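Local coordinates for secreted protein (Streptomyces lividans TK24, PDB 5LXZ) that probably acts as a secreted copper-radical oxidase of the galactose oxidase-like AA5 family, built around a Kelch beta-propeller, at residues E244-P249 with G274-Y279; K238-H243 with T283-Y288. The protein carries 1 engineered substitution. All blocks are in the same frame, centred on the assembly; numbering follows the deposited sequence. Where two conformers were deposited one is given.

Interaction 1: E244-P249 with G274-Y279; sequences EARAYP and GKNEVY. Engineered in segment 244-249: A247 (natural residue Trp). With CU (copper (II) ion), chain B.
E244 and K275 mark the closest backbone approach, yet their CA atoms are still 7.8 Å apart, so loop 244-249 reaches K275 and the start of strand 277-280 chiefly through side chains. R246 does most of this work. Its chain is extended from CG to NE and presents the guanidinium end-on to one backbone oxygen: R246 NH2 lies 2.7 Å from K275 O, and R246 NH1 donates to the same atom at 3.1 Å with a more bent angle of 136°. NH1 also reaches S263 O. The salt bridge, R246 NH2 to E277 OE2 at 2.8 Å, stays near the guanidinium plane, but the carboxylate plane is turned 78° from it, which is consistent with a single oxygen being engaged. OE2 receives R246 on its anti lone pair and, on its syn lone pair, the backbone N of E244 at 3.0 Å, while OE1 takes H243 N. E244 CB lies above one guanidinium face, toward its rim. Farther out, a water accepts from K275 NZ and donates to E244 OE2; OE2 also bonds Y288 OH. Y248 OH binds copper at 2.1 Å, alongside a water, H461 and H548, and is hydrogen-bonded to Y460, also of the copper site. Gripped through both oxygens and paired with R246, the buried E277 is likely to stay ionised, and the loop is fastened to the blade just two residues before this copper ligand.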
loop_
_atom_site.group_PDB
_atom_site.type_symbol
_atom_site.label_atom_id
_atom_site.label_comp_id
_atom_site.label_asym_id
_atom_site.label_seq_id
_atom_site.Cartn_x
_atom_site.Cartn_y
_atom_site.Cartn_z
ATOM N N GLU A 244 -9.881 13.302 -10.148
ATOM C CA GLU A 244 -8.466 13.579 -10.002
ATOM C C GLU A 244 -7.603 12.479 -10.589
ATOM O O GLU A 244 -7.891 11.303 -10.428
ATOM C CB GLU A 244 -8.107 13.719 -8.534
ATOM C CG GLU A 244 -8.813 14.845 -7.814
ATOM C CD GLU A 244 -8.333 16.223 -8.250
ATOM O OE1 GLU A 244 -7.114 16.390 -8.506
ATOM O OE2 GLU A 244 -9.171 17.166 -8.301
ATOM N N ALA A 245 -6.529 12.867 -11.265
ATOM C CA ALA A 245 -5.469 11.949 -11.638
ATOM C C ALA A 245 -4.702 11.607 -10.364
ATOM O O ALA A 245 -4.411 12.499 -9.564
ATOM C CB ALA A 245 -4.562 12.606 -12.641
ATOM N N ARG A 246 -4.423 10.316 -10.163
ATOM C CA ARG A 246 -3.771 9.867 -8.939
ATOM C C ARG A 246 -2.838 8.710 -9.220
ATOM O O ARG A 246 -3.280 7.636 -9.576
ATOM C CB ARG A 246 -4.793 9.421 -7.884
ATOM C CG ARG A 246 -5.906 10.421 -7.570
ATOM C CD ARG A 246 -6.876 9.735 -6.598
ATOM N NE ARG A 246 -8.052 10.557 -6.423
ATOM C CZ ARG A 246 -8.193 11.528 -5.516
ATOM N NH1 ARG A 246 -7.288 11.777 -4.606
ATOM N NH2 ARG A 246 -9.297 12.272 -5.476
ATOM N N ALA A 247 -1.540 8.947 -9.048
ATOM C CA ALA A 247 -0.564 7.892 -8.863
ATOM C C ALA A 247 -0.411 7.686 -7.380
ATOM O O ALA A 247 -0.097 8.623 -6.640
ATOM C CB ALA A 247 0.800 8.235 -9.470
ATOM N N TYR A 248 -0.614 6.446 -6.930
ATOM C CA TYR A 248 -0.452 6.022 -5.527
ATOM C C TYR A 248 -1.586 6.470 -4.587
ATOM O O TYR A 248 -1.351 6.889 -3.443
ATOM C CB TYR A 248 0.864 6.488 -4.924
ATOM C CG TYR A 248 2.118 5.889 -5.413
ATOM C CD1 TYR A 248 2.166 4.961 -6.449
ATOM C CD2 TYR A 248 3.281 6.226 -4.749
ATOM C CE1 TYR A 248 3.378 4.433 -6.833
ATOM C CE2 TYR A 248 4.472 5.723 -5.143
ATOM C CZ TYR A 248 4.519 4.831 -6.168
ATOM O OH TYR A 248 5.758 4.365 -6.464
ATOM N N PRO A 249 -2.843 6.383 -5.020
ATOM C CA PRO A 249 -3.927 6.660 -4.090
ATOM C C PRO A 249 -4.232 5.446 -3.170
ATOM O O PRO A 249 -3.972 4.289 -3.539
ATOM C CB PRO A 249 -5.094 6.906 -5.023
ATOM C CG PRO A 249 -4.882 5.909 -6.077
ATOM C CD PRO A 249 -3.373 5.865 -6.289
ATOM N N GLY A 274 -5.450 17.139 -1.046
ATOM C CA GLY A 274 -6.552 16.790 -0.172
ATOM C C GLY A 274 -7.929 16.754 -0.811
ATOM O O GLY A 274 -8.912 16.733 -0.070
ATOM N N LYS A 275 -8.007 16.677 -2.144
ATOM C CA LYS A 275 -9.252 16.558 -2.870
ATOM C C LYS A 275 -9.565 15.066 -2.977
ATOM O O LYS A 275 -8.891 14.335 -3.730
ATOM C CB LYS A 275 -9.159 17.230 -4.218
ATOM C CG LYS A 275 -8.889 18.731 -4.109
ATOM C CD LYS A 275 -8.812 19.365 -5.487
ATOM C CE LYS A 275 -8.794 20.875 -5.442
ATOM N NZ LYS A 275 -8.830 21.444 -6.807
ATOM N N ASN A 276 -10.456 14.596 -2.122
ATOM C CA ASN A 276 -10.827 13.185 -2.067
ATOM C C ASN A 276 -12.137 12.922 -2.762
ATOM O O ASN A 276 -12.940 13.875 -2.971
ATOM C CB ASN A 276 -10.869 12.768 -0.606
ATOM C CG ASN A 276 -9.579 13.091 0.087
ATOM O OD1 ASN A 276 -8.514 12.789 -0.457
ATOM N ND2 ASN A 276 -9.641 13.721 1.229
ATOM N N GLU A 277 -12.377 11.679 -3.170
ATOM C CA GLU A 277 -13.569 11.339 -3.897
ATOM C C GLU A 277 -14.079 9.993 -3.515
ATOM O O GLU A 277 -13.365 9.178 -2.942
ATOM C CB GLU A 277 -13.414 11.454 -5.406
ATOM C CG GLU A 277 -12.313 10.749 -6.064
ATOM C CD GLU A 277 -12.082 11.405 -7.471
ATOM O OE1 GLU A 277 -13.054 11.455 -8.308
ATOM O OE2 GLU A 277 -10.968 11.933 -7.757
ATOM N N VAL A 278 -15.351 9.764 -3.782
ATOM C CA VAL A 278 -16.017 8.555 -3.388
ATOM C C VAL A 278 -16.613 7.897 -4.598
ATOM O O VAL A 278 -17.354 8.551 -5.334
ATOM C CB VAL A 278 -17.079 8.831 -2.315
ATOM C CG1 VAL A 278 -17.847 7.590 -2.000
ATOM C CG2 VAL A 278 -16.446 9.426 -1.060
ATOM N N TYR A 279 -16.367 6.604 -4.750
ATOM C CA TYR A 279 -16.967 5.772 -5.780
ATOM C C TYR A 279 -18.180 5.100 -5.199
ATOM O O TYR A 279 -18.085 4.427 -4.182
ATOM C CB TYR A 279 -15.987 4.686 -6.196
ATOM C CG TYR A 279 -16.445 3.782 -7.316
ATOM C CD1 TYR A 279 -16.471 4.246 -8.623
ATOM C CD2 TYR A 279 -16.836 2.477 -7.079
ATOM C CE1 TYR A 279 -16.814 3.413 -9.645
ATOM C CE2 TYR A 279 -17.172 1.626 -8.115
ATOM C CZ TYR A 279 -17.148 2.105 -9.389
ATOM O OH TYR A 279 -17.469 1.225 -10.390
HETATM CU CU CU B . 5.982 2.318 -6.539
HETATM O O HOH W 1 -8.832 19.693 -9.018
HETATM O O HOH W 2 7.022 3.530 -8.030
#

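Interaction 2: K238-H243 with T283-Y288; sequences KVDPMH and TKAWTY
W286, on an outer strand of a four-stranded Kelch propeller blade, meets M242 and D240 of the loop that leads from strand 235-238 into the same blade. Loop and strand run almost parallel, their end-to-end directions 9° apart, but they do not pair as regular strands: the one direct bond between their backbones is weak, D240 N to K284 O at 3.4 Å. Side chains provide the firmer links. W286 NE1 donates to D240 O at 2.8 Å; the oxygen sits near the indole plane, whereas the donor stands above the carbonyl plane, off the lone pairs. Over the face of the same indole comes M242, with CG anti to the carbonyl carbon (chi1 -65°), which carries this methylene to 3.6 Å from the centroid of the W286 six-membered ring, a CH-pi contact. M242 SD follows over that ring at 4.3 Å from its centroid, a Met-aromatic contact. Y279 of the same blade and L92, A94 and A226 of the adjoining sheet also meet the indole, which is therefore packed between the two sheets. Replacing W286 with an alanine is likely to open a gap beside M242 and leave D240 O without its indole donor. Nearer the surface, H243 forms an offset stack with Y288, the planes 28° apart; the Y288 hydroxyl's partner is E244. H243 NE2 donates to W286 O at 2.9 Å. Finally, one water accepts from W286 N at 2.9 Å and donates to D240 OD2 at 2.8 Å.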
loop_
_atom_site.group_PDB
_atom_site.type_symbol
_atom_site.label_atom_id
_atom_site.label_comp_id
_atom_site.label_asym_id
_atom_site.label_seq_id
_atom_site.Cartn_x
_atom_site.Cartn_y
_atom_site.Cartn_z
ATOM N N LYS A 238 -13.992 -1.232 -17.661
ATOM C CA LYS A 238 -13.854 0.187 -17.491
ATOM C C LYS A 238 -15.090 0.753 -16.784
ATOM O O LYS A 238 -16.228 0.384 -17.115
ATOM C CB LYS A 238 -13.717 0.870 -18.861
ATOM C CG LYS A 238 -13.447 2.360 -18.783
ATOM C CD LYS A 238 -12.960 2.889 -20.135
ATOM C CE LYS A 238 -12.323 4.258 -20.033
ATOM N NZ LYS A 238 -13.298 5.317 -19.669
ATOM N N VAL A 239 -14.862 1.584 -15.775
ATOM C CA VAL A 239 -15.897 2.353 -15.118
ATOM C C VAL A 239 -15.571 3.818 -15.234
ATOM O O VAL A 239 -14.586 4.191 -15.852
ATOM C CB VAL A 239 -16.099 1.876 -13.640
ATOM C CG1 VAL A 239 -16.557 0.416 -13.628
ATOM C CG2 VAL A 239 -14.883 2.147 -12.740
ATOM N N ASP A 240 -16.352 4.686 -14.592
ATOM C CA ASP A 240 -16.033 6.118 -14.730
ATOM C C ASP A 240 -14.635 6.407 -14.199
ATOM O O ASP A 240 -14.267 5.862 -13.135
ATOM C CB ASP A 240 -16.996 7.004 -13.951
ATOM C CG ASP A 240 -18.337 7.159 -14.604
ATOM O OD1 ASP A 240 -18.666 6.424 -15.580
ATOM O OD2 ASP A 240 -19.093 7.977 -14.032
ATOM N N PRO A 241 -13.883 7.270 -14.894
ATOM C CA PRO A 241 -12.622 7.716 -14.318
ATOM C C PRO A 241 -12.853 8.609 -13.094
ATOM O O PRO A 241 -13.898 9.232 -12.946
ATOM C CB PRO A 241 -12.016 8.538 -15.441
ATOM C CG PRO A 241 -13.194 9.116 -16.186
ATOM C CD PRO A 241 -14.165 7.978 -16.177
ATOM N N MET A 242 -11.863 8.644 -12.209
ATOM C CA MET A 242 -11.864 9.601 -11.129
ATOM C C MET A 242 -11.818 11.038 -11.668
ATOM O O MET A 242 -11.379 11.285 -12.798
ATOM C CB MET A 242 -10.649 9.393 -10.216
ATOM C CG MET A 242 -10.704 8.082 -9.513
ATOM S SD MET A 242 -9.295 7.823 -8.414
ATOM C CE MET A 242 -7.949 7.843 -9.586
ATOM N N HIS A 243 -12.270 11.978 -10.850
ATOM C CA HIS A 243 -12.076 13.390 -11.178
ATOM C C HIS A 243 -10.612 13.782 -11.164
ATOM O O HIS A 243 -10.139 14.522 -12.022
ATOM C CB HIS A 243 -12.874 14.247 -10.217
ATOM C CG HIS A 243 -14.345 14.026 -10.314
ATOM N ND1 HIS A 243 -15.126 14.691 -11.231
ATOM C CD2 HIS A 243 -15.168 13.193 -9.649
ATOM C CE1 HIS A 243 -16.375 14.277 -11.110
ATOM N NE2 HIS A 243 -16.429 13.381 -10.150
ATOM N N THR A 283 -23.707 3.191 -8.733
ATOM C CA THR A 283 -23.740 4.055 -9.928
ATOM C C THR A 283 -22.526 3.948 -10.828
ATOM O O THR A 283 -22.533 4.456 -11.936
ATOM C CB THR A 283 -23.894 5.506 -9.553
ATOM O OG1 THR A 283 -22.759 5.892 -8.769
ATOM C CG2 THR A 283 -25.131 5.738 -8.732
ATOM N N LYS A 284 -21.461 3.320 -10.328
ATOM C CA LYS A 284 -20.183 3.225 -11.045
ATOM C C LYS A 284 -19.624 4.616 -11.365
ATOM O O LYS A 284 -18.948 4.800 -12.369
ATOM C CB LYS A 284 -20.255 2.303 -12.269
ATOM C CG LYS A 284 -20.610 0.871 -11.917
ATOM C CD LYS A 284 -20.816 0.043 -13.179
ATOM C CE LYS A 284 -21.096 -1.451 -12.917
ATOM N NZ LYS A 284 -21.940 -1.762 -11.751
ATOM N N ALA A 285 -19.860 5.541 -10.446
ATOM C CA ALA A 285 -19.454 6.917 -10.597
ATOM C C ALA A 285 -18.802 7.482 -9.370
ATOM O O ALA A 285 -18.985 6.941 -8.269
ATOM C CB ALA A 285 -20.665 7.776 -10.979
ATOM N N TRP A 286 -18.020 8.533 -9.574
ATOM C CA TRP A 286 -17.252 9.212 -8.521
ATOM C C TRP A 286 -17.809 10.605 -8.186
ATOM O O TRP A 286 -18.237 11.330 -9.078
ATOM C CB TRP A 286 -15.819 9.400 -8.947
ATOM C CG TRP A 286 -15.071 8.154 -9.243
ATOM C CD1 TRP A 286 -14.995 7.493 -10.467
ATOM C CD2 TRP A 286 -14.239 7.423 -8.344
ATOM N NE1 TRP A 286 -14.171 6.390 -10.346
ATOM C CE2 TRP A 286 -13.706 6.324 -9.062
ATOM C CE3 TRP A 286 -13.898 7.576 -6.989
ATOM C CZ2 TRP A 286 -12.869 5.389 -8.464
ATOM C CZ3 TRP A 286 -13.033 6.683 -6.421
ATOM C CH2 TRP A 286 -12.520 5.621 -7.153
ATOM N N THR A 287 -17.756 10.974 -6.914
ATOM C CA THR A 287 -18.234 12.256 -6.414
ATOM C C THR A 287 -17.173 12.805 -5.463
ATOM O O THR A 287 -16.768 12.070 -4.562
ATOM C CB THR A 287 -19.561 12.089 -5.643
ATOM O OG1 THR A 287 -20.484 11.303 -6.411
ATOM C CG2 THR A 287 -20.178 13.453 -5.289
ATOM N N TYR A 288 -16.801 14.050 -5.593
ATOM C CA TYR A 288 -15.924 14.674 -4.617
ATOM C C TYR A 288 -16.548 14.727 -3.240
ATOM O O TYR A 288 -17.761 14.924 -3.102
ATOM C CB TYR A 288 -15.558 16.087 -4.981
ATOM C CG TYR A 288 -14.544 16.282 -6.034
ATOM C CD1 TYR A 288 -13.209 16.053 -5.789
ATOM C CD2 TYR A 288 -14.893 16.751 -7.277
ATOM C CE1 TYR A 288 -12.259 16.241 -6.757
ATOM C CE2 TYR A 288 -13.927 17.021 -8.247
ATOM C CZ TYR A 288 -12.609 16.779 -7.984
ATOM O OH TYR A 288 -11.667 16.998 -8.948
HETATM O O HOH W 3 -17.946 9.699 -12.212
HETATM O O HOH W 4 -18.990 3.895 -14.721
HETATM O O HOH W 5 -21.433 5.381 -14.540
#

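How the interactions relate
Both interactions fasten the connection between strands 235-238 and 250-253 to the same propeller blade, using its neighbouring strands 277-280 and 285-288. Interaction 1 is the more buried, about 14 Å from the chain centre to its own centre, and relies on charge and carbonyl bonding; interaction 2, about 21 Å out, buries roughly twice the area between its segments (497 against 232 Å²) and mixes an aromatic core with a hydrated rim. They are directly joined: E244 OE2 and Y288 OH are 2.6 Å apart, E277 OE1 and H243 N 2.7 Å. The outer contact thus continues into the inner one, whose loop supplies a copper ligand.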